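Local coordinates for protein negative regulator of ofd1 (Schizosaccharomyces pombe, PDB 3QTM) that is required for correct translation termination, directly inhibits ofd1 and positively regulates the stability of the N-terminal domain of the hypoxic transcription factor sre1, at residues T64-H70 with A114-R120; S119-L123 with T174-L180. All coordinates share one frame; numbering follows the deposited sequence.

Contact 1: T64-H70 with A114-R120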
loop_
_atom_site.group_PDB
_atom_site.type_symbol
_atom_site.label_atom_id
_atom_site.label_comp_id
_atom_site.label_asym_id
_atom_site.label_seq_id
_atom_site.Cartn_x
_atom_site.Cartn_y
_atom_site.Cartn_z
ATOM N N THR A 64 -1.128 30.173 -10.673
ATOM C CA THR A 64 -2.473 29.936 -10.148
ATOM C C THR A 64 -3.043 28.575 -10.525
ATOM O O THR A 64 -4.170 28.259 -10.175
ATOM C CB THR A 64 -3.476 31.058 -10.500
ATOM O OG1 THR A 64 -3.572 31.195 -11.916
ATOM C CG2 THR A 64 -3.020 32.375 -9.895
ATOM N N LEU A 65 -2.264 27.760 -11.222
ATOM C CA LEU A 65 -2.662 26.371 -11.403
ATOM C C LEU A 65 -2.769 25.728 -10.022
ATOM O O LEU A 65 -1.929 25.955 -9.166
ATOM C CB LEU A 65 -1.676 25.621 -12.299
ATOM C CG LEU A 65 -1.694 26.024 -13.776
ATOM C CD1 LEU A 65 -0.478 25.455 -14.521
ATOM C CD2 LEU A 65 -3.014 25.614 -14.454
ATOM N N PRO A 66 -3.824 24.944 -9.792
ATOM C CA PRO A 66 -4.024 24.365 -8.467
ATOM C C PRO A 66 -3.109 23.191 -8.196
ATOM O O PRO A 66 -2.529 22.571 -9.105
ATOM C CB PRO A 66 -5.465 23.843 -8.507
ATOM C CG PRO A 66 -5.861 23.813 -9.914
ATOM C CD PRO A 66 -4.809 24.464 -10.767
ATOM N N LYS A 67 -3.030 22.860 -6.919
ATOM C CA LYS A 67 -2.312 21.679 -6.482
ATOM C C LYS A 67 -2.742 20.431 -7.270
ATOM O O LYS A 67 -1.908 19.577 -7.563
ATOM C CB LYS A 67 -2.525 21.454 -4.993
ATOM C CG LYS A 67 -1.942 22.553 -4.092
ATOM C CD LYS A 67 -1.876 22.069 -2.644
ATOM C CE LYS A 67 -1.279 23.123 -1.719
ATOM N NZ LYS A 67 -2.167 24.305 -1.635
ATOM N N ASP A 68 -4.033 20.329 -7.594
ATOM C CA ASP A 68 -4.558 19.178 -8.338
ATOM C C ASP A 68 -3.950 19.046 -9.726
ATOM O O ASP A 68 -3.841 17.946 -10.246
ATOM C CB ASP A 68 -6.085 19.248 -8.474
ATOM C CG ASP A 68 -6.805 18.868 -7.193
ATOM O OD1 ASP A 68 -6.129 18.398 -6.245
ATOM O OD2 ASP A 68 -8.047 19.033 -7.140
ATOM N N PHE A 69 -3.580 20.164 -10.342
ATOM C CA PHE A 69 -2.864 20.095 -11.612
ATOM C C PHE A 69 -1.506 19.406 -11.435
ATOM O O PHE A 69 -1.165 18.478 -12.177
ATOM C CB PHE A 69 -2.671 21.478 -12.244
ATOM C CG PHE A 69 -1.632 21.486 -13.362
ATOM C CD1 PHE A 69 -1.974 21.120 -14.649
ATOM C CD2 PHE A 69 -0.320 21.838 -13.109
ATOM C CE1 PHE A 69 -1.029 21.104 -15.665
ATOM C CE2 PHE A 69 0.639 21.830 -14.127
ATOM C CZ PHE A 69 0.285 21.455 -15.400
ATOM N N HIS A 70 -0.728 19.852 -10.455
ATOM C CA HIS A 70 0.608 19.273 -10.269
ATOM C C HIS A 70 0.517 17.819 -9.790
ATOM O O HIS A 70 1.394 17.011 -10.096
ATOM C CB HIS A 70 1.447 20.102 -9.293
ATOM C CG HIS A 70 1.572 21.540 -9.680
ATOM N ND1 HIS A 70 2.496 21.985 -10.601
ATOM C CD2 HIS A 70 0.885 22.636 -9.273
ATOM C CE1 HIS A 70 2.365 23.290 -10.754
ATOM N NE2 HIS A 70 1.402 23.710 -9.953
ATOM N N ALA A 114 1.191 25.980 -4.795
ATOM C CA ALA A 114 0.020 26.274 -5.613
ATOM C C ALA A 114 -1.218 26.388 -4.729
ATOM O O ALA A 114 -1.242 25.829 -3.622
ATOM C CB ALA A 114 -0.166 25.192 -6.651
ATOM N N PRO A 115 -2.263 27.093 -5.216
ATOM C CA PRO A 115 -3.529 27.191 -4.472
ATOM C C PRO A 115 -4.317 25.884 -4.541
ATOM O O PRO A 115 -4.079 25.102 -5.466
ATOM C CB PRO A 115 -4.326 28.268 -5.240
ATOM C CG PRO A 115 -3.511 28.607 -6.476
ATOM C CD PRO A 115 -2.373 27.641 -6.583
ATOM N N GLY A 116 -5.234 25.670 -3.594
ATOM C CA GLY A 116 -6.255 24.637 -3.687
ATOM C C GLY A 116 -6.147 23.466 -2.728
ATOM O O GLY A 116 -5.189 23.358 -1.972
ATOM N N ASN A 117 -7.140 22.581 -2.768
ATOM C CA ASN A 117 -7.139 21.369 -1.954
ATOM C C ASN A 117 -5.880 20.512 -2.179
ATOM O O ASN A 117 -5.449 20.314 -3.324
ATOM C CB ASN A 117 -8.405 20.542 -2.228
ATOM C CG ASN A 117 -8.539 19.356 -1.290
ATOM O OD1 ASN A 117 -7.913 18.310 -1.479
ATOM N ND2 ASN A 117 -9.352 19.518 -0.266
ATOM N N GLU A 118 -5.322 19.987 -1.091
ATOM C CA GLU A 118 -3.993 19.364 -1.110
ATOM C C GLU A 118 -3.974 17.822 -1.052
ATOM O O GLU A 118 -2.908 17.207 -1.119
ATOM C CB GLU A 118 -3.155 19.934 0.040
ATOM C CG GLU A 118 -3.717 19.626 1.409
ATOM C CD GLU A 118 -3.118 20.496 2.519
ATOM O OE1 GLU A 118 -2.512 21.554 2.216
ATOM O OE2 GLU A 118 -3.267 20.118 3.704
ATOM N N SER A 119 -5.142 17.203 -0.912
ATOM C CA SER A 119 -5.231 15.753 -0.764
ATOM C C SER A 119 -4.563 14.969 -1.902
ATOM O O SER A 119 -3.745 14.085 -1.657
ATOM C CB SER A 119 -6.699 15.334 -0.627
ATOM O OG SER A 119 -7.246 15.859 0.573
ATOM N N ARG A 120 -4.909 15.301 -3.139
ATOM C CA ARG A 120 -4.363 14.580 -4.279
ATOM C C ARG A 120 -2.861 14.817 -4.385
ATOM O O ARG A 120 -2.121 13.927 -4.753
ATOM C CB ARG A 120 -5.086 14.954 -5.581
ATOM C CG ARG A 120 -6.480 14.349 -5.702
ATOM C CD ARG A 120 -7.307 14.976 -6.833
ATOM N NE ARG A 120 -8.690 14.517 -6.746
ATOM C CZ ARG A 120 -9.211 13.538 -7.483
ATOM N NH1 ARG A 120 -8.481 12.921 -8.408
ATOM N NH2 ARG A 120 -10.475 13.180 -7.299
HETATM O O HOH W 1 -4.178 18.408 -4.554
HETATM O O HOH W 2 -7.212 17.042 -3.915
HETATM O O HOH W 3 -6.065 21.568 -5.728
#
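Lys67 lies along the run from Ala114 to Glu118, its methylenes resting on the backbone carbonyls there and its CD 3.7 Å from Glu118 CB, where the two side chains run alongside each other in the same sense. Extended through CD and CE, the chain bends only at its last torsion (chi4 66°), which turns the ammonium back onto the loop. There NZ gives one bond to Ala114 O at 2.7 Å and a longer one, 3.2 Å, to Gly116 O, the latter in the carbonyl plane on a lone pair. The carbonyl between them, Pro115 O, takes the backbone N of the same lysine at 2.9 Å (156° at the hydrogen), so three successive carbonyls are gripped by one residue. Pro66 CA also leans a C-H against Pro115 O. These bonds fasten the first turn of helix 67-82, with Pro66 at its N-cap, to the loop leading into helix 119-142, within the helical, TPR-like array of this ETT1-family protein. The start of the second helix has a cap of its own: Asn117 OD1 accepts from Ser119 N at 3.0 Å, the donor standing above the amide carbonyl plane.

Ala114 CB points toward the 64-70 segment, 3.2 Å from Leu65 O, and meets the His70 ring obliquely; ND1 of that ring is bonded to Arg107. Asp68 works mostly through water. Two waters lie within bonding distance of its OD1 and of Asn117 (O or OD1), each with more acceptors than it can serve; the second accepts from Arg120 N. A third joins Asp68 N to Asn117 O. No N-H of Arg120 points at Asp68 OD2, 4.6 Å from NE, so any attraction is probably between charges only; the arginine's salt bridge is to Asp178.

Contact 2: S119-L123 with T174-L180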
loop_
_atom_site.group_PDB
_atom_site.type_symbol
_atom_site.label_atom_id
_atom_site.label_comp_id
_atom_site.label_asym_id
_atom_site.label_seq_id
_atom_site.Cartn_x
_atom_site.Cartn_y
_atom_site.Cartn_z
ATOM N N SER A 119 -5.142 17.203 -0.912
ATOM C CA SER A 119 -5.231 15.753 -0.764
ATOM C C SER A 119 -4.563 14.969 -1.902
ATOM O O SER A 119 -3.745 14.085 -1.657
ATOM C CB SER A 119 -6.699 15.334 -0.627
ATOM O OG SER A 119 -7.246 15.859 0.573
ATOM N N ARG A 120 -4.909 15.301 -3.139
ATOM C CA ARG A 120 -4.363 14.580 -4.279
ATOM C C ARG A 120 -2.861 14.817 -4.385
ATOM O O ARG A 120 -2.121 13.927 -4.753
ATOM C CB ARG A 120 -5.086 14.954 -5.581
ATOM C CG ARG A 120 -6.480 14.349 -5.702
ATOM C CD ARG A 120 -7.307 14.976 -6.833
ATOM N NE ARG A 120 -8.690 14.517 -6.746
ATOM C CZ ARG A 120 -9.211 13.538 -7.483
ATOM N NH1 ARG A 120 -8.481 12.921 -8.408
ATOM N NH2 ARG A 120 -10.475 13.180 -7.299
ATOM N N LEU A 121 -2.415 16.017 -4.029
ATOM C CA LEU A 121 -0.996 16.328 -4.084
ATOM C C LEU A 121 -0.244 15.535 -3.024
ATOM O O LEU A 121 0.834 14.995 -3.297
ATOM C CB LEU A 121 -0.742 17.832 -3.900
ATOM C CG LEU A 121 0.707 18.229 -4.223
ATOM C CD1 LEU A 121 0.963 18.111 -5.750
ATOM C CD2 LEU A 121 1.073 19.620 -3.694
ATOM N N PHE A 122 -0.827 15.456 -1.829
ATOM C CA PHE A 122 -0.195 14.738 -0.726
ATOM C C PHE A 122 -0.041 13.271 -1.089
ATOM O O PHE A 122 0.978 12.654 -0.777
ATOM C CB PHE A 122 -0.986 14.904 0.576
ATOM C CG PHE A 122 -0.728 16.221 1.284
ATOM C CD1 PHE A 122 -0.088 17.265 0.627
ATOM C CD2 PHE A 122 -1.160 16.419 2.588
ATOM C CE1 PHE A 122 0.146 18.470 1.266
ATOM C CE2 PHE A 122 -0.943 17.626 3.240
ATOM C CZ PHE A 122 -0.284 18.655 2.578
ATOM N N LEU A 123 -1.043 12.726 -1.776
ATOM C CA LEU A 123 -1.003 11.328 -2.178
ATOM C C LEU A 123 0.078 11.113 -3.237
ATOM O O LEU A 123 0.841 10.155 -3.149
ATOM C CB LEU A 123 -2.376 10.837 -2.668
ATOM C CG LEU A 123 -2.508 9.398 -3.207
ATOM C CD1 LEU A 123 -2.210 8.346 -2.139
ATOM C CD2 LEU A 123 -3.896 9.149 -3.806
ATOM N N THR A 174 -9.854 14.273 6.918
ATOM C CA THR A 174 -9.647 14.164 5.481
ATOM C C THR A 174 -10.727 13.271 4.881
ATOM O O THR A 174 -10.754 12.067 5.125
ATOM C CB THR A 174 -8.254 13.607 5.129
ATOM O OG1 THR A 174 -7.245 14.471 5.663
ATOM C CG2 THR A 174 -8.087 13.535 3.627
ATOM N N GLU A 175 -11.629 13.864 4.109
ATOM C CA GLU A 175 -12.736 13.094 3.557
ATOM C C GLU A 175 -12.300 12.288 2.336
ATOM O O GLU A 175 -11.292 12.600 1.707
ATOM C CB GLU A 175 -13.942 13.989 3.240
ATOM C CG GLU A 175 -13.700 15.066 2.195
ATOM C CD GLU A 175 -14.961 15.879 1.908
ATOM O OE1 GLU A 175 -15.830 15.961 2.807
ATOM O OE2 GLU A 175 -15.084 16.431 0.789
ATOM N N TYR A 176 -13.044 11.233 2.024
ATOM C CA TYR A 176 -12.696 10.397 0.889
ATOM C C TYR A 176 -12.622 11.212 -0.391
ATOM O O TYR A 176 -13.450 12.087 -0.618
ATOM C CB TYR A 176 -13.697 9.268 0.706
ATOM C CG TYR A 176 -13.378 8.445 -0.509
ATOM C CD1 TYR A 176 -12.326 7.541 -0.488
ATOM C CD2 TYR A 176 -14.102 8.593 -1.692
ATOM C CE1 TYR A 176 -12.007 6.784 -1.599
ATOM C CE2 TYR A 176 -13.789 7.846 -2.822
ATOM C CZ TYR A 176 -12.732 6.943 -2.765
ATOM O OH TYR A 176 -12.399 6.185 -3.865
ATOM N N PHE A 177 -11.613 10.920 -1.208
ATOM C CA PHE A 177 -11.469 11.508 -2.539
ATOM C C PHE A 177 -11.077 10.385 -3.495
ATOM O O PHE A 177 -10.393 9.431 -3.100
ATOM C CB PHE A 177 -10.450 12.658 -2.541
ATOM C CG PHE A 177 -9.059 12.255 -2.090
ATOM C CD1 PHE A 177 -8.048 12.034 -3.015
ATOM C CD2 PHE A 177 -8.762 12.112 -0.739
ATOM C CE1 PHE A 177 -6.762 11.659 -2.598
ATOM C CE2 PHE A 177 -7.488 11.740 -0.324
ATOM C CZ PHE A 177 -6.486 11.514 -1.256
ATOM N N ASP A 178 -11.522 10.465 -4.744
ATOM C CA ASP A 178 -11.482 9.271 -5.589
ATOM C C ASP A 178 -10.147 8.920 -6.247
ATOM O O ASP A 178 -10.066 7.929 -6.955
ATOM C CB ASP A 178 -12.625 9.255 -6.618
ATOM C CG ASP A 178 -12.536 10.384 -7.623
ATOM O OD1 ASP A 178 -11.445 10.978 -7.782
ATOM O OD2 ASP A 178 -13.571 10.673 -8.263
ATOM N N ALA A 179 -9.104 9.716 -6.022
ATOM C CA ALA A 179 -7.760 9.283 -6.403
ATOM C C ALA A 179 -7.238 8.275 -5.385
ATOM O O ALA A 179 -6.254 7.585 -5.650
ATOM C CB ALA A 179 -6.803 10.461 -6.497
ATOM N N LEU A 180 -7.887 8.212 -4.216
ATOM C CA LEU A 180 -7.473 7.310 -3.139
ATOM C C LEU A 180 -8.115 5.936 -3.308
ATOM O O LEU A 180 -9.103 5.620 -2.655
ATOM C CB LEU A 180 -7.826 7.892 -1.762
ATOM C CG LEU A 180 -7.211 7.202 -0.529
ATOM C CD1 LEU A 180 -5.733 7.572 -0.351
ATOM C CD2 LEU A 180 -7.986 7.522 0.747
HETATM O O HOH W 4 -10.348 15.227 0.477
HETATM O O HOH W 5 -8.903 10.190 -9.631
#
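A type I beta turn from Phe177 to Leu180, in the loop between helices 151-170 and 188-197, sits against the first turn of helix 119-142. Ser119 CB stands over the centre of the Phe177 ring in a CH-pi contact, 3.8 Å from the centroid, while Leu180 CB lies toward the rim of the opposite face. Phe177 CG is set between its own backbone N and carbonyl carbon (chi1 59°), which lays the ring against Ser119 CB. Arg120 passes this ring running the other way, its CG 3.9 Å from Phe177 CD1. At its end, NH2 makes a salt bridge with Asp178 OD1; the modelled 2.5 Å is shorter than usual and its exact length doubtful. The oxygen lies near the guanidinium plane although the carboxylate is turned almost at right angles (88°). Ala179 CB covers one guanidinium face, and a water links NH1 to the same OD1; Trp23 adds a cation-pi contact. Deeper in, Leu123 CD2 reaches Ala179 O at 3.4 Å, and Leu123 CD1 meets Leu180 CD1. Another water joins Ser119 OG to Glu175 O. The result is an interhelical loop, turned by a type I turn and packed on a helix N-terminus, within the all-helical array of this TPR-clan protein.

Overall arrangement
The two contacts lie side by side, with centres about 11 Å apart and on the same side of the chain's centre. Both depend on the start of helix 119-142: contact 1 ties its lead-in loop to the beginning of helix 67-82, and contact 2 packs its first turn against the loop after helix 151-170. Along the chain the order is 64-70, 114-120, 119-123, 174-180, with Ser119 and Arg120 common to both. Leu121, from the helix turn of contact 2, also packs on Lys67 and so joins the two directly. Together they connect successive parts of the N-terminal family region, all within an elongated, single-chain helical array.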